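Local coordinates for 3-oxoacyl-[acyl-carrier protein] synthase (Thermus thermophilus, PDB 1UB7), which probably catalyses the first condensation of fatty acid synthesis, joining acetyl-CoA and malonyl-ACP into 3-oxobutanoyl-ACP, at residues G170-D181 against L310-G321. Residues are numbered along the deposited sequence; the frame is centred on the assembly and turned at random.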
loop_
_atom_site.group_PDB
_atom_site.type_symbol
_atom_site.label_atom_id
_atom_site.label_comp_id
_atom_site.label_asym_id
_atom_site.label_seq_id
_atom_site.Cartn_x
_atom_site.Cartn_y
_atom_site.Cartn_z
ATOM N N GLY A 170 -8.740 4.391 -28.438
ATOM C CA GLY A 170 -8.475 3.054 -28.942
ATOM C C GLY A 170 -7.375 2.288 -28.215
ATOM O O GLY A 170 -7.314 1.059 -28.300
ATOM N N TYR A 171 -6.506 3.000 -27.498
ATOM C CA TYR A 171 -5.420 2.345 -26.770
ATOM C C TYR A 171 -5.600 2.416 -25.262
ATOM O O TYR A 171 -6.437 3.178 -24.755
ATOM C CB TYR A 171 -4.072 2.981 -27.115
ATOM C CG TYR A 171 -3.777 3.042 -28.591
ATOM C CD1 TYR A 171 -4.351 4.027 -29.396
ATOM C CD2 TYR A 171 -2.961 2.090 -29.194
ATOM C CE1 TYR A 171 -4.116 4.059 -30.773
ATOM C CE2 TYR A 171 -2.722 2.112 -30.563
ATOM C CZ TYR A 171 -3.303 3.098 -31.347
ATOM O OH TYR A 171 -3.073 3.119 -32.703
ATOM N N GLY A 172 -4.803 1.619 -24.552
ATOM C CA GLY A 172 -4.853 1.632 -23.108
ATOM C C GLY A 172 -5.471 0.420 -22.452
ATOM O O GLY A 172 -5.672 -0.623 -23.081
ATOM N N PHE A 173 -5.769 0.569 -21.165
ATOM C CA PHE A 173 -6.360 -0.512 -20.395
ATOM C C PHE A 173 -7.807 -0.809 -20.806
ATOM O O PHE A 173 -8.636 0.101 -20.943
ATOM C CB PHE A 173 -6.266 -0.164 -18.919
ATOM C CG PHE A 173 -4.880 -0.309 -18.364
ATOM C CD1 PHE A 173 -4.295 -1.573 -18.243
ATOM C CD2 PHE A 173 -4.141 0.815 -17.980
ATOM C CE1 PHE A 173 -2.997 -1.713 -17.749
ATOM C CE2 PHE A 173 -2.845 0.682 -17.488
ATOM C CZ PHE A 173 -2.270 -0.585 -17.371
ATOM N N ARG A 174 -8.105 -2.088 -21.010
ATOM C CA ARG A 174 -9.442 -2.483 -21.418
ATOM C C ARG A 174 -10.172 -3.223 -20.314
ATOM O O ARG A 174 -11.400 -3.242 -20.282
ATOM C CB ARG A 174 -9.372 -3.349 -22.676
ATOM C CG ARG A 174 -8.705 -2.645 -23.843
ATOM C CD ARG A 174 -8.887 -3.401 -25.137
ATOM N NE ARG A 174 -10.297 -3.493 -25.496
ATOM C CZ ARG A 174 -10.746 -4.002 -26.637
ATOM N NH1 ARG A 174 -9.890 -4.467 -27.537
ATOM N NH2 ARG A 174 -12.050 -4.048 -26.877
ATOM N N SER A 175 -9.419 -3.826 -19.403
ATOM C CA SER A 175 -10.030 -4.551 -18.303
ATOM C C SER A 175 -9.044 -4.863 -17.196
ATOM O O SER A 175 -7.826 -4.812 -17.385
ATOM C CB SER A 175 -10.631 -5.867 -18.800
ATOM O OG SER A 175 -9.609 -6.736 -19.260
ATOM N N PHE A 176 -9.601 -5.197 -16.038
ATOM C CA PHE A 176 -8.832 -5.565 -14.857
ATOM C C PHE A 176 -9.661 -6.601 -14.111
ATOM O O PHE A 176 -10.882 -6.467 -13.989
ATOM C CB PHE A 176 -8.631 -4.368 -13.898
ATOM C CG PHE A 176 -7.638 -3.332 -14.370
ATOM C CD1 PHE A 176 -6.267 -3.554 -14.252
ATOM C CD2 PHE A 176 -8.087 -2.117 -14.910
ATOM C CE1 PHE A 176 -5.341 -2.577 -14.666
ATOM C CE2 PHE A 176 -7.181 -1.128 -15.331
ATOM C CZ PHE A 176 -5.801 -1.359 -15.210
ATOM N N VAL A 177 -8.993 -7.641 -13.633
ATOM C CA VAL A 177 -9.631 -8.660 -12.833
ATOM C C VAL A 177 -8.690 -8.730 -11.650
ATOM O O VAL A 177 -7.508 -9.039 -11.810
ATOM C CB VAL A 177 -9.703 -10.022 -13.564
ATOM C CG1 VAL A 177 -10.145 -11.124 -12.595
ATOM C CG2 VAL A 177 -10.691 -9.924 -14.725
ATOM N N LEU A 178 -9.206 -8.407 -10.468
ATOM C CA LEU A 178 -8.398 -8.405 -9.250
ATOM C C LEU A 178 -9.114 -9.170 -8.151
ATOM O O LEU A 178 -10.337 -9.099 -8.032
ATOM C CB LEU A 178 -8.170 -6.964 -8.768
ATOM C CG LEU A 178 -7.669 -5.864 -9.708
ATOM C CD1 LEU A 178 -7.706 -4.564 -8.946
ATOM C CD2 LEU A 178 -6.248 -6.144 -10.214
ATOM N N GLY A 179 -8.356 -9.876 -7.325
ATOM C CA GLY A 179 -8.981 -10.621 -6.252
ATOM C C GLY A 179 -8.057 -11.056 -5.133
ATOM O O GLY A 179 -6.832 -11.019 -5.261
ATOM N N ALA A 180 -8.659 -11.478 -4.028
ATOM C CA ALA A 180 -7.907 -11.926 -2.871
ATOM C C ALA A 180 -8.675 -13.000 -2.109
ATOM O O ALA A 180 -9.892 -13.163 -2.254
ATOM C CB ALA A 180 -7.618 -10.734 -1.936
ATOM N N ASP A 181 -7.943 -13.735 -1.288
ATOM C CA ASP A 181 -8.540 -14.761 -0.463
ATOM C C ASP A 181 -7.571 -15.049 0.667
ATOM O O ASP A 181 -6.683 -15.890 0.537
ATOM C CB ASP A 181 -8.811 -16.025 -1.272
ATOM C CG ASP A 181 -9.566 -17.058 -0.473
ATOM O OD1 ASP A 181 -9.049 -17.457 0.588
ATOM O OD2 ASP A 181 -10.673 -17.461 -0.896
ATOM N N LEU A 310 -4.160 -15.018 -0.009
ATOM C CA LEU A 310 -3.806 -15.107 -1.425
ATOM C C LEU A 310 -4.373 -13.954 -2.256
ATOM O O LEU A 310 -5.425 -13.380 -1.932
ATOM C CB LEU A 310 -4.262 -16.453 -2.007
ATOM C CG LEU A 310 -3.680 -17.716 -1.344
ATOM C CD1 LEU A 310 -4.186 -18.937 -2.093
ATOM C CD2 LEU A 310 -2.150 -17.693 -1.355
ATOM N N THR A 311 -3.642 -13.625 -3.320
ATOM C CA THR A 311 -3.994 -12.535 -4.220
ATOM C C THR A 311 -3.733 -12.954 -5.660
ATOM O O THR A 311 -2.832 -13.748 -5.947
ATOM C CB THR A 311 -3.126 -11.257 -3.931
ATOM O OG1 THR A 311 -3.043 -11.034 -2.518
ATOM C CG2 THR A 311 -3.740 -10.007 -4.591
ATOM N N TRP A 312 -4.522 -12.403 -6.567
ATOM C CA TRP A 312 -4.371 -12.696 -7.982
ATOM C C TRP A 312 -4.912 -11.492 -8.749
ATOM O O TRP A 312 -5.768 -10.753 -8.241
ATOM C CB TRP A 312 -5.153 -13.974 -8.334
ATOM C CG TRP A 312 -6.655 -13.855 -8.204
ATOM C CD1 TRP A 312 -7.534 -13.385 -9.154
ATOM C CD2 TRP A 312 -7.446 -14.189 -7.058
ATOM N NE1 TRP A 312 -8.822 -13.410 -8.666
ATOM C CE2 TRP A 312 -8.800 -13.894 -7.381
ATOM C CE3 TRP A 312 -7.149 -14.704 -5.788
ATOM C CZ2 TRP A 312 -9.861 -14.102 -6.469
ATOM C CZ3 TRP A 312 -8.204 -14.911 -4.878
ATOM C CH2 TRP A 312 -9.544 -14.607 -5.227
ATOM N N ALA A 313 -4.410 -11.292 -9.964
ATOM C CA ALA A 313 -4.851 -10.179 -10.784
ATOM C C ALA A 313 -4.497 -10.414 -12.239
ATOM O O ALA A 313 -3.588 -11.179 -12.552
ATOM C CB ALA A 313 -4.207 -8.892 -10.305
ATOM N N ALA A 314 -5.223 -9.738 -13.121
ATOM C CA ALA A 314 -5.010 -9.852 -14.546
ATOM C C ALA A 314 -5.524 -8.592 -15.231
ATOM O O ALA A 314 -6.482 -7.963 -14.771
ATOM C CB ALA A 314 -5.741 -11.073 -15.083
ATOM N N ALA A 315 -4.889 -8.229 -16.340
ATOM C CA ALA A 315 -5.288 -7.046 -17.080
ATOM C C ALA A 315 -5.054 -7.190 -18.582
ATOM O O ALA A 315 -4.180 -7.937 -19.032
ATOM C CB ALA A 315 -4.528 -5.836 -16.547
ATOM N N VAL A 316 -5.864 -6.474 -19.351
ATOM C CA VAL A 316 -5.760 -6.465 -20.794
ATOM C C VAL A 316 -5.521 -5.006 -21.143
ATOM O O VAL A 316 -6.305 -4.124 -20.768
ATOM C CB VAL A 316 -7.057 -6.972 -21.469
ATOM C CG1 VAL A 316 -7.064 -6.594 -22.949
ATOM C CG2 VAL A 316 -7.157 -8.484 -21.317
ATOM N N LEU A 317 -4.427 -4.777 -21.864
ATOM C CA LEU A 317 -3.984 -3.452 -22.265
ATOM C C LEU A 317 -3.636 -3.428 -23.739
ATOM O O LEU A 317 -2.875 -4.273 -24.211
ATOM C CB LEU A 317 -2.724 -3.095 -21.469
ATOM C CG LEU A 317 -1.886 -1.889 -21.882
ATOM C CD1 LEU A 317 -2.643 -0.594 -21.590
ATOM C CD2 LEU A 317 -0.577 -1.914 -21.125
ATOM N N THR A 318 -4.202 -2.471 -24.467
ATOM C CA THR A 318 -3.893 -2.312 -25.882
ATOM C C THR A 318 -2.677 -1.383 -25.858
ATOM O O THR A 318 -2.800 -0.188 -25.580
ATOM C CB THR A 318 -5.055 -1.648 -26.650
ATOM O OG1 THR A 318 -6.125 -2.593 -26.819
ATOM C CG2 THR A 318 -4.588 -1.166 -28.015
ATOM N N TRP A 319 -1.507 -1.955 -26.142
ATOM C CA TRP A 319 -0.233 -1.239 -26.117
ATOM C C TRP A 319 -0.121 0.079 -26.893
ATOM O O TRP A 319 -0.760 0.275 -27.926
ATOM C CB TRP A 319 0.888 -2.180 -26.572
ATOM C CG TRP A 319 2.218 -1.797 -26.016
ATOM C CD1 TRP A 319 3.210 -1.100 -26.649
ATOM C CD2 TRP A 319 2.682 -2.027 -24.675
ATOM N NE1 TRP A 319 4.261 -0.878 -25.783
ATOM C CE2 TRP A 319 3.963 -1.435 -24.566
ATOM C CE3 TRP A 319 2.136 -2.674 -23.554
ATOM C CZ2 TRP A 319 4.711 -1.471 -23.374
ATOM C CZ3 TRP A 319 2.883 -2.710 -22.368
ATOM C CH2 TRP A 319 4.155 -2.112 -22.291
ATOM N N GLY A 320 0.705 0.980 -26.375
ATOM C CA GLY A 320 0.924 2.243 -27.050
ATOM C C GLY A 320 -0.143 3.296 -26.852
ATOM O O GLY A 320 -0.752 3.390 -25.787
ATOM N N GLY A 321 -0.374 4.076 -27.902
ATOM C CA GLY A 321 -1.352 5.143 -27.848
ATOM C C GLY A 321 -0.720 6.355 -27.193
ATOM O O GLY A 321 -1.375 7.382 -27.017
#
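Trp-312 lays its indole flat over the backbone of Gly-179, with the glycine CA 3.8 Å from the centroid of the five-membered ring. Its chi1 of 66° sets CG between its own N and carbonyl carbon, which swings the ring back across the neighbouring strand. Glycine suits the position opposite because a CB would run into the indole. Trp-312 CH2 reaches Ala-180 O at 3.3 Å, and Asp-181 CB meets the ring edge in its plane. With an alanine in its place, the Gly-179 backbone would probably lose its indole cover, and a gap would be likely toward Val-221 of helix 211-233. On the other face of the sheet, the small Ala-313 and Ala-315 give the larger Leu-178 and Phe-176 a place against them: Leu-178 CD2 presses tightly on Ala-313 CB at 3.4 Å, and helix 112-125 packs beside this leucine. In the thiolase fold two sheets sandwich helices; here the antiparallel pair joins 172-180, an outermost strand within this chain, to 311-318 of the same sheet, far away in sequence. A classic beta bulge interrupts it: Val-316 O takes a nearly straight bond from Arg-174 N (2.7 Å) and a weak one from Ser-175 N. Beyond the bulge, Leu-317 makes a CH-pi contact over the Phe-173 ring, while Phe-176 CZ approaches the opposite face. Packing is looser toward solvent, where exposed Arg-174 meets Thr-318 chiefly through CD, 3.3 Å from Thr-318 OG1, itself hydrogen-bonded to His-300. Partly exposed Tyr-171 rests one ring face on Gly-321 CA, at a spot where a CB would collide with the tyrosine.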